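Local coordinates for xylooligosaccharide oxidase (Myceliophthora thermophila, PDB 5L6G), which oxidises the C1 hydroxyl of xylose, xylooligosaccharides and related sugars to lactones, using a bicovalently bound FAD and reducing oxygen to hydrogen peroxide, at residues Q312-D315 / R321-A324; T235-N240 / S291-A296. One frame throughout, in Å; residues are numbered along the deposited sequence.

Interaction 1: residues Q312-D315 / R321-A324. With NAG (2-acetamido-2-deoxy-beta-D-glucopyranose), chain E.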
ATOM      1  N   GLN A 312      -2.409 -17.413  19.160  1.00 23.09           N
ATOM      2  CA  GLN A 312      -1.818 -16.518  20.162  1.00 23.65           C
ATOM      3  C   GLN A 312      -2.733 -15.321  20.378  1.00 23.19           C
ATOM      4  O   GLN A 312      -3.024 -14.593  19.439  1.00 21.48           O
ATOM      5  CB  GLN A 312      -0.459 -16.007  19.686  1.00 23.95           C
ATOM      6  CG  GLN A 312       0.661 -17.037  19.676  1.00 25.14           C
ATOM      7  CD  GLN A 312       1.861 -16.562  18.870  1.00 25.63           C
ATOM      8  OE1 GLN A 312       2.131 -15.368  18.784  1.00 26.18           O
ATOM      9  NE2 GLN A 312       2.580 -17.500  18.271  1.00 26.42           N
ATOM     10  N   GLU A 313      -3.161 -15.112  21.619  1.00 24.12           N
ATOM     11  CA  GLU A 313      -3.952 -13.940  21.963  1.00 24.65           C
ATOM     12  C   GLU A 313      -3.027 -12.779  22.319  1.00 24.36           C
ATOM     13  O   GLU A 313      -2.042 -12.964  23.029  1.00 24.95           O
ATOM     14  CB  GLU A 313      -4.840 -14.222  23.166  1.00 26.13           C
ATOM     15  CG  GLU A 313      -5.668 -15.482  23.052  1.00 27.05           C
ATOM     16  CD  GLU A 313      -6.667 -15.604  24.177  1.00 28.16           C
ATOM     17  OE1 GLU A 313      -7.670 -14.860  24.129  1.00 28.01           O
ATOM     18  OE2 GLU A 313      -6.439 -16.426  25.103  1.00 29.42           O
ATOM     19  N   HIS A 314      -3.390 -11.581  21.890  1.00 23.36           N
ATOM     20  CA  HIS A 314      -2.549 -10.406  22.049  1.00 23.41           C
ATOM     21  C   HIS A 314      -3.379  -9.224  22.515  1.00 23.57           C
ATOM     22  O   HIS A 314      -4.580  -9.184  22.278  1.00 23.49           O
ATOM     23  CB  HIS A 314      -1.939 -10.007  20.686  1.00 22.38           C
ATOM     24  CG  HIS A 314      -1.229 -11.117  19.969  1.00 22.25           C
ATOM     25  ND1 HIS A 314      -0.020 -11.633  20.389  1.00 22.93           N
ATOM     26  CD2 HIS A 314      -1.558 -11.803  18.851  1.00 21.72           C
ATOM     27  CE1 HIS A 314       0.357 -12.595  19.569  1.00 22.56           C
ATOM     28  NE2 HIS A 314      -0.548 -12.703  18.613  1.00 21.78           N
ATOM     29  N   ASP A 315      -2.749  -8.233  23.129  1.00 24.07           N
ATOM     30  CA  ASP A 315      -3.369  -6.900  23.160  1.00 24.52           C
ATOM     31  C   ASP A 315      -3.178  -6.283  21.777  1.00 23.12           C
ATOM     32  O   ASP A 315      -2.557  -6.898  20.904  1.00 21.79           O
ATOM     33  CB  ASP A 315      -2.844  -6.011  24.305  1.00 26.23           C
ATOM     34  CG  ASP A 315      -1.423  -5.496  24.100  1.00 26.63           C
ATOM     35  OD1 ASP A 315      -0.863  -5.545  23.001  1.00 27.00           O
ATOM     36  OD2 ASP A 315      -0.860  -4.997  25.083  1.00 29.17           O
ATOM     37  N   ARG A 321       2.672  -5.894  16.439  1.00 20.96           N
ATOM     38  CA  ARG A 321       4.063  -6.353  16.422  1.00 21.48           C
ATOM     39  C   ARG A 321       4.188  -7.753  15.837  1.00 20.67           C
ATOM     40  O   ARG A 321       5.152  -8.056  15.144  1.00 19.61           O
ATOM     41  CB  ARG A 321       4.687  -6.363  17.813  1.00 23.72           C
ATOM     42  CG  ARG A 321       4.796  -5.010  18.475  1.00 25.48           C
ATOM     43  CD  ARG A 321       5.801  -5.022  19.622  1.00 27.85           C
ATOM     44  NE  ARG A 321       5.340  -5.800  20.765  1.00 29.52           N
ATOM     45  CZ  ARG A 321       4.462  -5.382  21.685  1.00 31.61           C
ATOM     46  NH1 ARG A 321       3.920  -4.169  21.621  1.00 32.25           N
ATOM     47  NH2 ARG A 321       4.118  -6.187  22.688  1.00 33.08           N
ATOM     48  N   HIS A 322       3.213  -8.603  16.131  1.00 20.06           N
ATOM     49  CA  HIS A 322       3.243  -9.986  15.655  1.00 19.80           C
ATOM     50  C   HIS A 322       3.468 -10.093  14.140  1.00 19.07           C
ATOM     51  O   HIS A 322       4.222 -10.945  13.685  1.00 18.86           O
ATOM     52  CB  HIS A 322       1.939 -10.701  15.994  1.00 19.60           C
ATOM     53  CG  HIS A 322       1.937 -12.135  15.574  1.00 19.54           C
ATOM     54  ND1 HIS A 322       2.507 -13.132  16.335  1.00 20.21           N
ATOM     55  CD2 HIS A 322       1.482 -12.734  14.450  1.00 18.87           C
ATOM     56  CE1 HIS A 322       2.394 -14.286  15.701  1.00 19.93           C
ATOM     57  NE2 HIS A 322       1.772 -14.071  14.555  1.00 19.11           N
ATOM     58  N   TYR A 323       2.768  -9.268  13.367  1.00 18.74           N
ATOM     59  CA  TYR A 323       2.884  -9.296  11.899  1.00 18.84           C
ATOM     60  C   TYR A 323       3.789  -8.201  11.333  1.00 20.08           C
ATOM     61  O   TYR A 323       3.846  -8.004  10.109  1.00 19.52           O
ATOM     62  CB  TYR A 323       1.497  -9.212  11.254  1.00 18.16           C
ATOM     63  CG  TYR A 323       0.719 -10.505  11.356  1.00 18.05           C
ATOM     64  CD1 TYR A 323       1.198 -11.668  10.751  1.00 17.70           C
ATOM     65  CD2 TYR A 323      -0.495 -10.568  12.046  1.00 17.81           C
ATOM     66  CE1 TYR A 323       0.495 -12.859  10.837  1.00 17.83           C
ATOM     67  CE2 TYR A 323      -1.203 -11.757  12.127  1.00 17.77           C
ATOM     68  CZ  TYR A 323      -0.703 -12.896  11.525  1.00 17.70           C
ATOM     69  OH  TYR A 323      -1.369 -14.093  11.580  1.00 17.91           O
ATOM     70  N   ALA A 324       4.484  -7.494  12.218  1.00 22.51           N
ATOM     71  CA  ALA A 324       5.328  -6.372  11.836  1.00 24.97           C
ATOM     72  C   ALA A 324       6.643  -6.861  11.231  1.00 28.81           C
ATOM     73  O   ALA A 324       7.147  -6.253  10.285  1.00 31.32           O
ATOM     74  CB  ALA A 324       5.608  -5.497  13.038  1.00 24.76           C
TER
HETATM   75  C1  NAG E 506      -6.066  -8.799  26.345  1.00 42.05           C
HETATM   76  C2  NAG E 506      -4.808  -9.562  26.773  1.00 49.29           C
HETATM   77  C3  NAG E 506      -4.145  -8.953  28.017  1.00 51.67           C
HETATM   78  C4  NAG E 506      -3.931  -7.453  27.826  1.00 51.08           C
HETATM   79  C5  NAG E 506      -5.274  -6.821  27.477  1.00 48.61           C
HETATM   80  C6  NAG E 506      -5.157  -5.319  27.228  1.00 49.01           C
HETATM   81  C7  NAG E 506      -4.457 -11.966  26.394  1.00 53.70           C
HETATM   82  C8  NAG E 506      -4.898 -13.361  26.738  1.00 54.44           C
HETATM   83  N2  NAG E 506      -5.118 -10.969  26.993  1.00 51.42           N
HETATM   84  O3  NAG E 506      -2.907  -9.586  28.270  1.00 52.38           O
HETATM   85  O4  NAG E 506      -3.386  -6.848  28.981  1.00 55.03           O
HETATM   86  O5  NAG E 506      -5.749  -7.419  26.292  1.00 45.21           O
HETATM   87  O6  NAG E 506      -6.326  -4.857  26.578  1.00 45.77           O
HETATM   88  O7  NAG E 506      -3.533 -11.797  25.596  1.00 55.07           O

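Interaction 2: residues T235-N240 / S291-A296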
ATOM      1  N   THR A 235      -6.347 -12.035  18.129  1.00 19.15           N
ATOM      2  CA  THR A 235      -5.796 -13.369  18.180  1.00 18.68           C
ATOM      3  C   THR A 235      -5.200 -13.704  16.825  1.00 17.59           C
ATOM      4  O   THR A 235      -5.908 -13.757  15.828  1.00 16.79           O
ATOM      5  CB  THR A 235      -6.887 -14.359  18.558  1.00 19.18           C
ATOM      6  OG1 THR A 235      -7.454 -13.961  19.822  1.00 19.87           O
ATOM      7  CG2 THR A 235      -6.315 -15.783  18.662  1.00 19.48           C
ATOM      8  N   SER A 236      -3.887 -13.878  16.779  1.00 17.19           N
ATOM      9  CA  SER A 236      -3.251 -14.305  15.537  1.00 16.45           C
ATOM     10  C   SER A 236      -3.317 -15.814  15.468  1.00 16.64           C
ATOM     11  O   SER A 236      -3.424 -16.492  16.486  1.00 17.40           O
ATOM     12  CB  SER A 236      -1.813 -13.805  15.447  1.00 16.24           C
ATOM     13  OG  SER A 236      -1.007 -14.328  16.485  1.00 16.46           O
ATOM     14  N   TYR A 237      -3.283 -16.346  14.257  1.00 16.27           N
ATOM     15  CA  TYR A 237      -3.349 -17.793  14.068  1.00 16.53           C
ATOM     16  C   TYR A 237      -2.869 -18.144  12.682  1.00 16.19           C
ATOM     17  O   TYR A 237      -2.784 -17.285  11.805  1.00 15.36           O
ATOM     18  CB  TYR A 237      -4.789 -18.293  14.252  1.00 16.68           C
ATOM     19  CG  TYR A 237      -5.776 -17.689  13.273  1.00 15.89           C
ATOM     20  CD1 TYR A 237      -6.339 -16.437  13.511  1.00 15.81           C
ATOM     21  CD2 TYR A 237      -6.140 -18.364  12.104  1.00 15.50           C
ATOM     22  CE1 TYR A 237      -7.237 -15.876  12.617  1.00 15.37           C
ATOM     23  CE2 TYR A 237      -7.029 -17.804  11.193  1.00 15.11           C
ATOM     24  CZ  TYR A 237      -7.582 -16.570  11.457  1.00 15.09           C
ATOM     25  OH  TYR A 237      -8.458 -15.992  10.575  1.00 14.78           O
ATOM     26  N   GLU A 238      -2.591 -19.428  12.492  1.00 16.81           N
ATOM     27  CA  GLU A 238      -2.151 -19.936  11.219  1.00 16.72           C
ATOM     28  C   GLU A 238      -2.874 -21.231  10.897  1.00 16.96           C
ATOM     29  O   GLU A 238      -3.309 -21.965  11.799  1.00 17.17           O
ATOM     30  CB  GLU A 238      -0.644 -20.167  11.276  1.00 17.51           C
ATOM     31  CG  GLU A 238       0.133 -18.879  11.224  1.00 17.83           C
ATOM     32  CD  GLU A 238       1.549 -18.958  11.753  1.00 19.04           C
ATOM     33  OE1 GLU A 238       2.139 -20.060  11.817  1.00 19.96           O
ATOM     34  OE2 GLU A 238       2.078 -17.865  12.077  1.00 20.25           O
ATOM     35  N   ILE A 239      -3.021 -21.495   9.604  1.00 16.26           N
ATOM     36  CA  ILE A 239      -3.540 -22.776   9.139  1.00 16.54           C
ATOM     37  C   ILE A 239      -2.646 -23.196   8.010  1.00 16.41           C
ATOM     38  O   ILE A 239      -2.681 -22.595   6.936  1.00 15.24           O
ATOM     39  CB  ILE A 239      -4.992 -22.698   8.628  1.00 16.39           C
ATOM     40  CG1 ILE A 239      -5.924 -22.126   9.703  1.00 16.69           C
ATOM     41  CG2 ILE A 239      -5.453 -24.077   8.161  1.00 16.73           C
ATOM     42  CD1 ILE A 239      -7.254 -21.624   9.177  1.00 16.60           C
ATOM     43  N   ASN A 240      -1.840 -24.229   8.261  1.00 17.30           N
ATOM     44  CA  ASN A 240      -0.953 -24.734   7.235  1.00 17.62           C
ATOM     45  C   ASN A 240      -1.748 -25.478   6.175  1.00 17.57           C
ATOM     46  O   ASN A 240      -2.674 -26.216   6.495  1.00 17.78           O
ATOM     47  CB  ASN A 240       0.127 -25.638   7.836  1.00 18.71           C
ATOM     48  CG  ASN A 240       1.165 -24.849   8.597  1.00 19.12           C
ATOM     49  OD1 ASN A 240       1.582 -23.782   8.158  1.00 19.31           O
ATOM     50  ND2 ASN A 240       1.597 -25.371   9.731  1.00 20.33           N
ATOM     51  N   SER A 291     -11.100 -18.246  22.084  1.00 25.99           N
ATOM     52  CA  SER A 291     -12.295 -19.100  22.053  1.00 26.14           C
ATOM     53  C   SER A 291     -13.268 -18.628  20.971  1.00 25.33           C
ATOM     54  O   SER A 291     -13.907 -19.440  20.315  1.00 24.71           O
ATOM     55  CB  SER A 291     -12.992 -19.156  23.425  1.00 27.41           C
ATOM     56  OG  SER A 291     -13.081 -17.870  23.994  1.00 27.65           O
ATOM     57  N   ALA A 292     -13.352 -17.313  20.774  1.00 25.04           N
ATOM     58  CA  ALA A 292     -14.238 -16.752  19.759  1.00 24.72           C
ATOM     59  C   ALA A 292     -13.703 -17.085  18.361  1.00 24.16           C
ATOM     60  O   ALA A 292     -14.466 -17.466  17.465  1.00 23.69           O
ATOM     61  CB  ALA A 292     -14.391 -15.252  19.957  1.00 24.58           C
ATOM     62  N   LEU A 293     -12.389 -16.966  18.184  1.00 24.02           N
ATOM     63  CA  LEU A 293     -11.753 -17.380  16.931  1.00 23.91           C
ATOM     64  C   LEU A 293     -12.044 -18.846  16.598  1.00 25.17           C
ATOM     65  O   LEU A 293     -12.456 -19.168  15.480  1.00 24.13           O
ATOM     66  CB  LEU A 293     -10.234 -17.177  17.004  1.00 23.60           C
ATOM     67  CG  LEU A 293      -9.426 -17.914  15.931  1.00 23.19           C
ATOM     68  CD1 LEU A 293      -9.761 -17.347  14.562  1.00 22.12           C
ATOM     69  CD2 LEU A 293      -7.936 -17.844  16.205  1.00 23.28           C
ATOM     70  N   LYS A 294     -11.809 -19.730  17.565  1.00 27.35           N
ATOM     71  CA  LYS A 294     -11.940 -21.164  17.325  1.00 28.73           C
ATOM     72  C   LYS A 294     -13.330 -21.491  16.794  1.00 28.66           C
ATOM     73  O   LYS A 294     -13.484 -22.253  15.843  1.00 28.55           O
ATOM     74  CB  LYS A 294     -11.654 -21.953  18.609  1.00 31.70           C
ATOM     75  CG  LYS A 294     -10.194 -21.956  19.047  1.00 33.54           C
ATOM     76  CD  LYS A 294     -10.027 -22.645  20.397  1.00 37.02           C
ATOM     77  CE  LYS A 294      -8.586 -22.576  20.892  1.00 39.11           C
ATOM     78  NZ  LYS A 294      -7.697 -23.540  20.182  1.00 39.85           N
ATOM     79  N   THR A 295     -14.340 -20.898  17.416  1.00 29.26           N
ATOM     80  CA  THR A 295     -15.729 -21.072  17.002  1.00 29.47           C
ATOM     81  C   THR A 295     -15.952 -20.505  15.595  1.00 28.05           C
ATOM     82  O   THR A 295     -16.584 -21.130  14.748  1.00 28.28           O
ATOM     83  CB  THR A 295     -16.678 -20.391  18.021  1.00 30.49           C
ATOM     84  OG1 THR A 295     -16.500 -20.987  19.313  1.00 31.45           O
ATOM     85  CG2 THR A 295     -18.137 -20.536  17.609  1.00 30.86           C
ATOM     86  N   ALA A 296     -15.400 -19.328  15.346  1.00 26.80           N
ATOM     87  CA  ALA A 296     -15.554 -18.646  14.063  1.00 25.80           C
ATOM     88  C   ALA A 296     -14.880 -19.376  12.897  1.00 24.89           C
ATOM     89  O   ALA A 296     -15.374 -19.350  11.773  1.00 24.63           O
ATOM     90  CB  ALA A 296     -15.012 -17.227  14.175  1.00 25.24           C
TER

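Interaction 1: residues Q312-D315 / R321-A324
The imidazoles of His-314 and His-322 meet obliquely, with centroids 5.1 Å apart and planes at 39°, and their closest atoms are His-314 NE2 and His-322 ND1 at 3.8 Å. The Gln-312 carbonyl carbon lies above one face of the His-314 ring, toward its rim. The OE1 atom of Gln-312 lies in the ring plane at the edge, 3.4 Å from His-314 CE1. Tyr-323 CD2 lies in plane at the edge of the His-322 ring, while His-322 CD2 sits over the centre of the Tyr-323 ring. Gln-312 OE1 also comes within 3.3 Å of His-322 CE1, but its approach to ND1 of that ring has too poor an angle for a hydrogen bond. The amide stands almost upright to the His-322 ring, 82° between planes. With CG anti to the backbone N (chi1 -178°), the His-322 ring is thrown toward the strand, about 8 Å from the side chain of substrate-binding Arg-272. His-314 is fixed at both nitrogens, ND1 by Glu-318 and NE2 by Ser-236, which probably holds the rotation of this buried ring.

On the glycan side, the N-acetylglucosamine of Asn-233 rests its acetamido methyl C8 against Glu-313 CB at 3.7 Å, and its C6 lies 3.8 Å from Asp-315 CB.

Asp-315 is the N-cap of helix 316-322, its OD1 accepting from the backbone N of Glu-318. The contact joins the C-terminal end of this short helix to the end of strand 308-314, outermost in the eight-stranded antiparallel sheet, which pairs through the backbones of Gln-312 and His-314 with strand 234-240.

Interaction 2: residues T235-N240 / S291-A296
Leu-293, on helix 290-304, packs onto Tyr-237 and Thr-235 of strand 234-240, a helix-on-sheet contact in the alpha/beta substrate domain expected of this FAD-linked oxidase family. The aromatic component is a CH-pi interaction: CD1 of Leu-293 sits over one face of the Tyr-237 ring, 3.8 Å from its centroid and 23° off the ring normal, displaced toward the CE1 side. The tyrosine takes the less roomy rotamer, with CG between the backbone N and the carbonyl carbon (chi1 60°), which places the ring with one face against Leu-293.

The remaining apolar contacts fall to the other leucine branch. Leu-293 CD2 touches Tyr-237 CD1 at 3.4 Å and also reaches back to the Thr-235 methyl, engaging two successive inward-facing residues. An alanine in place of Tyr-237 lacks the ring on which CD1 rests and would probably leave a gap beneath Leu-293.

Tyr-286 of the adjacent strand 280-286 also touches Leu-293, and Met-269 and Met-271 of strand 269-275, the next one over, touch Tyr-237. The Thr-235 hydroxyl is engaged elsewhere: OG1 is hydrogen-bonded to Gly-288 O, while Thr-235 CG2 lies 3.6 Å from Leu-293 CD2.

In the fold
The centres of the two contacts lie 13 Å apart, on the same eight-stranded antiparallel sheet, where strands 308-314 and 234-240 are neighbours. Along the chain, both segments of interaction 2 precede those of interaction 1: helix 290-304 leads into strand 308-314, and that into helix 316-322. Strand 234-240 serves both contacts through alternate residues. Thr-235 and Tyr-237 point to helix 290-304, whereas Ser-236 points away from it and hydrogen-bonds His-314 of interaction 1. The two helices therefore cover opposite faces of this end of the sheet. Helix 316-322 is on the face toward the xylose and FAD, placing the pair beside, not within, the substrate site.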